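Local atomic coordinates of angiopoietin-related protein 3 (Homo sapiens, PDB entry 6EUA), a protein that raises plasma triglycerides by inhibiting lipoprotein lipase and, through its fibrinogen-like domain, mediates endothelial cell adhesion. Residues H121-T133 and E142-K154. Residues are numbered along the deposited sequence; the frame is centred on the assembly and turned at random.
Sequences HETNYTLHLVAIT and ENKDLVFSTWDHK
In this fibrinogen-like domain, strand 127-134 of the large antiparallel sheet is flanked by residues 142-146, which lead into strand 147-149, and the two join at a single antiparallel bridge, the hydrogen-bonded pair Leu127 and Leu146. Leu127 N donates to Leu146 O (2.8 Å), and Leu146 N returns a bond to Leu127 O. Leu127 and Leu146 also meet through their CB atoms, while Leu146 CD1 reaches Leu129 CD1 at 4.2 Å. Beyond the bridge the pairing becomes irregular. Leu129 N and Lys144 O are joined through a water, and Asn143 N is hydrogen-bonded to Leu129 O (2.9 Å).

At the far end a side chain takes over from the backbone: Glu142, extended beyond CG, brings OE1 to Ala131 N at 2.8 Å, the amide arriving from above the carboxylate plane, 66° out of it. Ala131 CB packs against both carboxylate oxygens. His128, with CG anti to the backbone N (chi1 -177°), lays its NE2 corner near Asn143 CA (3.4 Å), and the amide oxygen of Asn143 touches Val130 CG2. On the other side of the bridge, Thr126 CG2 rests on Asp145 CB at 3.6 Å. Farther on, a weak bond runs from Phe148 N to Asn124 O, and Asn124 OD1 meets the edge of the His153 ring at CE1, amide and ring planes 81° apart.

Strand 127-134 is hydrogen-bonded along its other edge to strand 109-118, whose Phe116 packs on both Leu127 and Leu129. Strand 147-149 pairs with 169-171, and Phe148 meets Trp170 edge-to-face, so the contact links the main sheet to this small two-stranded one, with helix 66-71 reaching Asn124 and His153 through Trp66.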
loop_
_atom_site.group_PDB
_atom_site.type_symbol
_atom_site.label_atom_id
_atom_site.label_comp_id
_atom_site.label_asym_id
_atom_site.label_seq_id
_atom_site.Cartn_x
_atom_site.Cartn_y
_atom_site.Cartn_z
ATOM N N HIS A 121 25.648 -10.964 -12.506
ATOM C CA HIS A 121 25.107 -11.045 -13.861
ATOM C C HIS A 121 26.050 -11.795 -14.800
ATOM O O HIS A 121 25.594 -12.418 -15.767
ATOM C CB HIS A 121 24.819 -9.644 -14.413
ATOM C CG HIS A 121 26.050 -8.853 -14.729
ATOM N ND1 HIS A 121 26.688 -8.062 -13.798
ATOM C CD2 HIS A 121 26.770 -8.744 -15.870
ATOM C CE1 HIS A 121 27.741 -7.490 -14.353
ATOM N NE2 HIS A 121 27.814 -7.887 -15.611
ATOM N N GLU A 122 27.359 -11.764 -14.519
ATOM C CA GLU A 122 28.319 -12.473 -15.365
ATOM C C GLU A 122 28.093 -13.983 -15.351
ATOM O O GLU A 122 28.361 -14.658 -16.354
ATOM C CB GLU A 122 29.744 -12.154 -14.926
ATOM C CG GLU A 122 30.278 -10.835 -15.446
ATOM C CD GLU A 122 31.456 -10.334 -14.634
ATOM O OE1 GLU A 122 31.231 -9.866 -13.496
ATOM O OE2 GLU A 122 32.603 -10.415 -15.129
ATOM N N THR A 123 27.627 -14.534 -14.229
ATOM C CA THR A 123 27.234 -15.936 -14.155
ATOM C C THR A 123 25.781 -16.159 -14.568
ATOM O O THR A 123 25.251 -17.256 -14.353
ATOM C CB THR A 123 27.440 -16.484 -12.737
ATOM O OG1 THR A 123 26.503 -15.868 -11.841
ATOM C CG2 THR A 123 28.864 -16.237 -12.240
ATOM N N ASN A 124 25.135 -15.154 -15.166
ATOM C CA ASN A 124 23.690 -15.180 -15.396
ATOM C C ASN A 124 22.949 -15.440 -14.085
ATOM O O ASN A 124 21.979 -16.201 -14.034
ATOM C CB ASN A 124 23.298 -16.213 -16.459
ATOM C CG ASN A 124 23.708 -15.798 -17.859
ATOM O OD1 ASN A 124 23.588 -14.629 -18.241
ATOM N ND2 ASN A 124 24.203 -16.760 -18.634
ATOM N N TYR A 125 23.446 -14.826 -13.004
ATOM C CA TYR A 125 22.790 -14.854 -11.694
ATOM C C TYR A 125 22.568 -16.288 -11.204
ATOM O O TYR A 125 21.463 -16.674 -10.813
ATOM C CB TYR A 125 21.477 -14.062 -11.737
ATOM C CG TYR A 125 21.689 -12.593 -12.041
ATOM C CD1 TYR A 125 22.310 -11.768 -11.116
ATOM C CD2 TYR A 125 21.287 -12.037 -13.251
ATOM C CE1 TYR A 125 22.512 -10.434 -11.374
ATOM C CE2 TYR A 125 21.490 -10.690 -13.524
ATOM C CZ TYR A 125 22.104 -9.892 -12.576
ATOM O OH TYR A 125 22.322 -8.544 -12.803
ATOM N N THR A 126 23.641 -17.079 -11.222
ATOM C CA THR A 126 23.527 -18.499 -10.911
ATOM C C THR A 126 23.170 -18.712 -9.444
ATOM O O THR A 126 23.803 -18.147 -8.548
ATOM C CB THR A 126 24.824 -19.212 -11.252
ATOM O OG1 THR A 126 25.066 -19.065 -12.655
ATOM C CG2 THR A 126 24.716 -20.687 -10.922
ATOM N N LEU A 127 22.153 -19.535 -9.209
ATOM C CA LEU A 127 21.607 -19.783 -7.884
ATOM C C LEU A 127 21.974 -21.184 -7.417
ATOM O O LEU A 127 21.852 -22.147 -8.176
ATOM C CB LEU A 127 20.090 -19.629 -7.900
ATOM C CG LEU A 127 19.380 -19.735 -6.559
ATOM C CD1 LEU A 127 19.631 -18.444 -5.794
ATOM C CD2 LEU A 127 17.892 -19.951 -6.783
ATOM N N HIS A 128 22.417 -21.298 -6.165
ATOM C CA HIS A 128 22.792 -22.579 -5.568
ATOM C C HIS A 128 22.037 -22.726 -4.248
ATOM O O HIS A 128 22.303 -21.982 -3.297
ATOM C CB HIS A 128 24.309 -22.656 -5.360
ATOM C CG HIS A 128 24.785 -23.963 -4.808
ATOM N ND1 HIS A 128 25.104 -24.139 -3.478
ATOM C CD2 HIS A 128 25.003 -25.160 -5.405
ATOM C CE1 HIS A 128 25.489 -25.387 -3.278
ATOM N NE2 HIS A 128 25.439 -26.027 -4.432
ATOM N N LEU A 129 21.101 -23.675 -4.188
ATOM C CA LEU A 129 20.207 -23.847 -3.044
ATOM C C LEU A 129 20.457 -25.158 -2.313
ATOM O O LEU A 129 20.787 -26.182 -2.924
ATOM C CB LEU A 129 18.727 -23.838 -3.455
ATOM C CG LEU A 129 18.102 -22.749 -4.310
ATOM C CD1 LEU A 129 16.737 -23.208 -4.817
ATOM C CD2 LEU A 129 17.963 -21.510 -3.496
ATOM N N VAL A 130 20.233 -25.125 -1.001
ATOM C CA VAL A 130 20.163 -26.323 -0.164
ATOM C C VAL A 130 18.949 -26.180 0.747
ATOM O O VAL A 130 18.818 -25.173 1.447
ATOM C CB VAL A 130 21.440 -26.521 0.676
ATOM C CG1 VAL A 130 21.271 -27.711 1.619
ATOM C CG2 VAL A 130 22.656 -26.705 -0.222
ATOM N N ALA A 131 18.068 -27.178 0.749
ATOM C CA ALA A 131 16.845 -27.082 1.543
ATOM C C ALA A 131 17.135 -27.261 3.032
ATOM O O ALA A 131 17.959 -28.092 3.428
ATOM C CB ALA A 131 15.819 -28.118 1.078
ATOM N N ILE A 132 16.445 -26.476 3.863
ATOM C CA ILE A 132 16.638 -26.528 5.313
ATOM C C ILE A 132 15.405 -27.089 6.006
ATOM O O ILE A 132 15.457 -28.166 6.606
ATOM C CB ILE A 132 16.958 -25.144 5.896
ATOM C CG1 ILE A 132 18.082 -24.466 5.125
ATOM C CG2 ILE A 132 17.259 -25.261 7.389
ATOM C CD1 ILE A 132 18.250 -23.018 5.523
ATOM N N THR A 133 14.304 -26.338 5.970
ATOM C CA THR A 133 13.042 -26.722 6.596
ATOM C C THR A 133 11.889 -26.442 5.638
ATOM O O THR A 133 12.058 -25.817 4.586
ATOM C CB THR A 133 12.801 -25.980 7.927
ATOM O OG1 THR A 133 12.612 -24.578 7.677
ATOM C CG2 THR A 133 13.966 -26.165 8.882
ATOM N N GLU A 142 18.515 -29.376 -5.723
ATOM C CA GLU A 142 19.440 -28.889 -4.709
ATOM C C GLU A 142 20.888 -29.197 -5.089
ATOM O O GLU A 142 21.177 -30.142 -5.824
ATOM C CB GLU A 142 19.139 -29.515 -3.348
ATOM C CG GLU A 142 17.761 -29.241 -2.796
ATOM C CD GLU A 142 17.564 -29.865 -1.419
ATOM O OE1 GLU A 142 18.436 -29.653 -0.543
ATOM O OE2 GLU A 142 16.551 -30.582 -1.223
ATOM N N ASN A 143 21.804 -28.382 -4.552
ATOM C CA ASN A 143 23.250 -28.581 -4.701
ATOM C C ASN A 143 23.694 -28.539 -6.161
ATOM O O ASN A 143 24.668 -29.189 -6.551
ATOM C CB ASN A 143 23.694 -29.883 -4.035
ATOM C CG ASN A 143 23.742 -29.761 -2.539
ATOM O OD1 ASN A 143 24.456 -28.912 -2.002
ATOM N ND2 ASN A 143 22.962 -30.586 -1.852
ATOM N N LYS A 144 22.966 -27.780 -6.971
ATOM C CA LYS A 144 23.240 -27.615 -8.388
ATOM C C LYS A 144 23.286 -26.130 -8.719
ATOM O O LYS A 144 22.582 -25.318 -8.108
ATOM C CB LYS A 144 22.167 -28.302 -9.251
ATOM C CG LYS A 144 21.836 -29.725 -8.820
ATOM C CD LYS A 144 22.629 -30.730 -9.610
ATOM C CE LYS A 144 22.497 -32.132 -9.019
ATOM N NZ LYS A 144 23.826 -32.666 -8.594
ATOM N N ASP A 145 24.110 -25.788 -9.706
ATOM C CA ASP A 145 24.169 -24.425 -10.230
ATOM C C ASP A 145 22.967 -24.189 -11.139
ATOM O O ASP A 145 22.857 -24.804 -12.205
ATOM C CB ASP A 145 25.478 -24.202 -10.986
ATOM C CG ASP A 145 26.692 -24.202 -10.070
ATOM O OD1 ASP A 145 27.789 -24.594 -10.521
ATOM O OD2 ASP A 145 26.543 -23.810 -8.894
ATOM N N LEU A 146 22.065 -23.301 -10.727
ATOM C CA LEU A 146 20.853 -23.007 -11.485
ATOM C C LEU A 146 20.997 -21.674 -12.208
ATOM O O LEU A 146 21.174 -20.636 -11.567
ATOM C CB LEU A 146 19.634 -22.973 -10.569
ATOM C CG LEU A 146 19.491 -24.201 -9.679
ATOM C CD1 LEU A 146 18.527 -23.895 -8.564
ATOM C CD2 LEU A 146 19.029 -25.376 -10.515
ATOM N N VAL A 147 20.863 -21.702 -13.529
ATOM C CA VAL A 147 21.075 -20.535 -14.378
ATOM C C VAL A 147 19.732 -19.879 -14.677
ATOM O O VAL A 147 18.765 -20.560 -15.042
ATOM C CB VAL A 147 21.782 -20.936 -15.683
ATOM C CG1 VAL A 147 21.879 -19.746 -16.617
ATOM C CG2 VAL A 147 23.146 -21.512 -15.381
ATOM N N PHE A 148 19.674 -18.555 -14.538
ATOM C CA PHE A 148 18.463 -17.808 -14.851
ATOM C C PHE A 148 18.319 -17.598 -16.351
ATOM O O PHE A 148 19.296 -17.317 -17.049
ATOM C CB PHE A 148 18.482 -16.452 -14.156
ATOM C CG PHE A 148 17.120 -15.883 -13.892
ATOM C CD1 PHE A 148 16.422 -16.230 -12.735
ATOM C CD2 PHE A 148 16.541 -14.988 -14.783
ATOM C CE1 PHE A 148 15.169 -15.694 -12.468
ATOM C CE2 PHE A 148 15.279 -14.448 -14.523
ATOM C CZ PHE A 148 14.598 -14.792 -13.359
ATOM N N SER A 149 17.085 -17.707 -16.838
ATOM C CA SER A 149 16.790 -17.494 -18.246
ATOM C C SER A 149 15.437 -16.812 -18.390
ATOM O O SER A 149 14.530 -17.029 -17.579
ATOM C CB SER A 149 16.794 -18.818 -19.017
ATOM O OG SER A 149 18.106 -19.352 -19.061
ATOM N N THR A 150 15.306 -16.001 -19.441
ATOM C CA THR A 150 14.052 -15.361 -19.827
ATOM C C THR A 150 13.701 -15.759 -21.263
ATOM O O THR A 150 14.451 -16.478 -21.925
ATOM C CB THR A 150 14.151 -13.840 -19.679
ATOM O OG1 THR A 150 15.270 -13.362 -20.436
ATOM C CG2 THR A 150 14.327 -13.459 -18.213
ATOM N N TRP A 151 12.537 -15.296 -21.747
ATOM C CA TRP A 151 12.092 -15.703 -23.084
ATOM C C TRP A 151 13.023 -15.185 -24.167
ATOM O O TRP A 151 13.138 -15.802 -25.234
ATOM C CB TRP A 151 10.655 -15.234 -23.355
ATOM C CG TRP A 151 10.492 -13.750 -23.599
ATOM C CD1 TRP A 151 10.136 -12.802 -22.675
ATOM C CD2 TRP A 151 10.649 -13.043 -24.848
ATOM N NE1 TRP A 151 10.070 -11.561 -23.265
ATOM C CE2 TRP A 151 10.385 -11.677 -24.591
ATOM C CE3 TRP A 151 10.996 -13.430 -26.145
ATOM C CZ2 TRP A 151 10.450 -10.702 -25.583
ATOM C CZ3 TRP A 151 11.068 -12.458 -27.132
ATOM C CH2 TRP A 151 10.799 -11.103 -26.842
ATOM N N ASP A 152 13.696 -14.064 -23.913
ATOM C CA ASP A 152 14.631 -13.479 -24.864
ATOM C C ASP A 152 16.081 -13.670 -24.444
ATOM O O ASP A 152 16.973 -13.046 -25.022
ATOM C CB ASP A 152 14.326 -11.990 -25.059
ATOM C CG ASP A 152 14.571 -11.147 -23.794
ATOM O OD1 ASP A 152 14.680 -11.689 -22.664
ATOM O OD2 ASP A 152 14.635 -9.905 -23.939
ATOM N N HIS A 153 16.338 -14.530 -23.459
ATOM C CA HIS A 153 17.687 -14.690 -22.935
ATOM C C HIS A 153 17.788 -16.113 -22.378
ATOM O O HIS A 153 17.719 -16.349 -21.169
ATOM C CB HIS A 153 18.000 -13.631 -21.878
ATOM C CG HIS A 153 19.458 -13.468 -21.588
ATOM N ND1 HIS A 153 20.156 -14.346 -20.786
ATOM C CD2 HIS A 153 20.345 -12.517 -21.965
ATOM C CE1 HIS A 153 21.412 -13.946 -20.689
ATOM N NE2 HIS A 153 21.553 -12.840 -21.397
ATOM N N LYS A 154 17.949 -17.075 -23.287
ATOM C CA LYS A 154 18.139 -18.465 -22.900
ATOM C C LYS A 154 19.606 -18.737 -22.592
ATOM O O LYS A 154 20.513 -18.189 -23.225
ATOM C CB LYS A 154 17.657 -19.416 -23.999
ATOM C CG LYS A 154 16.183 -19.281 -24.359
ATOM C CD LYS A 154 15.280 -19.481 -23.157
ATOM C CE LYS A 154 13.812 -19.423 -23.568
ATOM N NZ LYS A 154 12.876 -19.460 -22.396
HETATM O O HOH W 1 20.718 -25.588 -6.253
#